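Local coordinates for chicken beta-microseminoprotein-like 3 (Gallus gallus, PDB 6RWC) that is of unknown function but belongs to the beta-microseminoprotein (PSP-94) family of small disulfide-rich proteins and occurs in chicken egg white, at residues N56-F61 and R69-T74. Numbering follows the deposited sequence.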
# COMPACT_ATOMS: atom_id res chain seq x y z
N ASN A 56 -3.76 7.33 -24.02
CA ASN A 56 -4.86 6.41 -24.30
C ASN A 56 -5.16 5.47 -23.15
O ASN A 56 -6.11 4.69 -23.24
CB ASN A 56 -4.56 5.60 -25.57
CG ASN A 56 -4.20 6.48 -26.75
OD1 ASN A 56 -5.04 7.21 -27.26
ND2 ASN A 56 -2.95 6.40 -27.19
N CYS A 57 -4.39 5.52 -22.07
CA CYS A 57 -4.59 4.66 -20.91
C CYS A 57 -4.74 5.50 -19.65
O CYS A 57 -4.30 6.66 -19.59
CB CYS A 57 -3.43 3.66 -20.75
SG CYS A 57 -3.07 2.70 -22.25
N VAL A 58 -5.38 4.92 -18.65
CA VAL A 58 -5.64 5.59 -17.38
C VAL A 58 -5.54 4.56 -16.27
O VAL A 58 -5.92 3.39 -16.45
CB VAL A 58 -7.02 6.29 -17.38
CG1 VAL A 58 -8.15 5.27 -17.59
CG2 VAL A 58 -7.24 7.08 -16.10
N GLY A 59 -5.02 4.98 -15.12
CA GLY A 59 -4.91 4.09 -13.98
C GLY A 59 -6.21 4.06 -13.19
O GLY A 59 -6.77 5.11 -12.86
N LEU A 60 -6.68 2.86 -12.89
CA LEU A 60 -7.87 2.66 -12.07
C LEU A 60 -7.42 2.16 -10.70
O LEU A 60 -6.79 1.11 -10.59
CB LEU A 60 -8.83 1.66 -12.71
CG LEU A 60 -9.98 2.21 -13.55
CD1 LEU A 60 -9.48 3.13 -14.64
CD2 LEU A 60 -10.80 1.07 -14.14
N PHE A 61 -7.76 2.92 -9.66
CA PHE A 61 -7.41 2.55 -8.29
C PHE A 61 -8.48 1.63 -7.72
O PHE A 61 -9.68 1.92 -7.80
CB PHE A 61 -7.26 3.79 -7.42
CG PHE A 61 -7.08 3.48 -5.96
CD1 PHE A 61 -8.13 3.63 -5.07
CD2 PHE A 61 -5.87 3.00 -5.49
CE1 PHE A 61 -7.97 3.34 -3.73
CE2 PHE A 61 -5.70 2.70 -4.15
CZ PHE A 61 -6.76 2.87 -3.27
N ARG A 69 -4.47 -0.29 -11.61
CA ARG A 69 -4.46 -1.07 -12.84
C ARG A 69 -4.64 -0.13 -14.03
O ARG A 69 -5.64 0.60 -14.09
CB ARG A 69 -5.55 -2.14 -12.82
CG ARG A 69 -5.65 -2.97 -14.09
CD ARG A 69 -6.46 -4.24 -13.85
NE ARG A 69 -7.16 -4.68 -15.06
CZ ARG A 69 -8.43 -4.39 -15.32
NH1 ARG A 69 -9.14 -3.66 -14.47
NH2 ARG A 69 -8.99 -4.83 -16.44
N VAL A 70 -3.70 -0.16 -14.96
CA VAL A 70 -3.71 0.71 -16.12
C VAL A 70 -4.52 0.06 -17.23
O VAL A 70 -4.20 -1.04 -17.69
CB VAL A 70 -2.28 1.02 -16.59
CG1 VAL A 70 -2.30 1.85 -17.85
CG2 VAL A 70 -1.50 1.73 -15.49
N VAL A 71 -5.59 0.74 -17.67
CA VAL A 71 -6.53 0.20 -18.64
C VAL A 71 -6.73 1.23 -19.75
O VAL A 71 -6.37 2.39 -19.62
CB VAL A 71 -7.88 -0.17 -17.99
CG1 VAL A 71 -7.67 -1.21 -16.89
CG2 VAL A 71 -8.56 1.08 -17.45
N LYS A 72 -7.34 0.76 -20.84
CA LYS A 72 -7.64 1.64 -21.97
C LYS A 72 -8.78 2.59 -21.62
O LYS A 72 -9.76 2.20 -20.98
CB LYS A 72 -8.01 0.81 -23.19
CG LYS A 72 -6.88 -0.06 -23.74
CD LYS A 72 -5.96 0.73 -24.66
CE LYS A 72 -4.87 -0.15 -25.24
NZ LYS A 72 -3.98 0.59 -26.17
N LYS A 73 -8.65 3.84 -22.06
CA LYS A 73 -9.71 4.82 -21.82
C LYS A 73 -10.98 4.45 -22.56
O LYS A 73 -12.09 4.67 -22.06
CB LYS A 73 -9.24 6.22 -22.22
CG LYS A 73 -8.11 6.79 -21.37
CD LYS A 73 -7.75 8.20 -21.83
CE LYS A 73 -6.75 8.85 -20.89
NZ LYS A 73 -6.38 10.23 -21.32
N THR A 74 -10.85 3.89 -23.76
CA THR A 74 -12.01 3.48 -24.54
C THR A 74 -12.64 2.20 -24.03
O THR A 74 -13.84 1.97 -24.25
CB THR A 74 -11.62 3.30 -26.01
OG1 THR A 74 -10.71 2.20 -26.13
CG2 THR A 74 -10.95 4.56 -26.54
O HOH W 1 -8.02 4.08 -25.09
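Val58 faces Val71, and Leu60 faces Arg69, in the antiparallel beta hairpin of strands 57-62 and 67-72. Both are hydrogen-bonded pairs, each closed by two backbone bonds. Val58 N gives its hydrogen to Val71 O at 2.9 Å, and Val71 N returns one to Val58 O. Leu60 N to Arg69 O is 2.8 Å, and Arg69 N bonds back to Leu60 O. A further bond, from Lys73 N to Asn56 O at 2.9 Å, continues the ladder past the strand end. Water 1 donates to the same Asn56 O and accepts from Thr74 N, so this carbonyl is gripped twice.

On one face of the hairpin, Leu60 and Val71 cross at about a right angle, with Leu60 CD1 3.6 Å from Val71 CG2. The first torsion of Val71 (-59°) sets CG2 between backbone N and carbonyl carbon, where it meets that methyl. Its other methyl, CG1, sits 3.6 Å over the centre of the Arg69 guanidinium, whose NE bonds to Ser79 OG. Lys73 lies across Val58. Its chain is extended beyond CG and runs along the Asn56-Cys57 backbone, CE coming 3.5 Å from Cys57 O, and NZ bonds to Val55 O.

This hairpin is the two-stranded sheet of the C-terminal half of the chain, separate from the four-stranded sheet formed by earlier strands. Gly59 pairs with Val70, and Cys57 with Lys72, at the non-hydrogen-bonded positions. Val70 CG1 meets Cys57 CB at 3.6 Å, and Val70 also touches Tyr52, Cys80 and Val82. The disulfide from Cys57 SG to Cys80 ties the first strand to the C-terminal segment, which also makes backbone bonds to Val70 and Lys72 through Cys80 and Ile78.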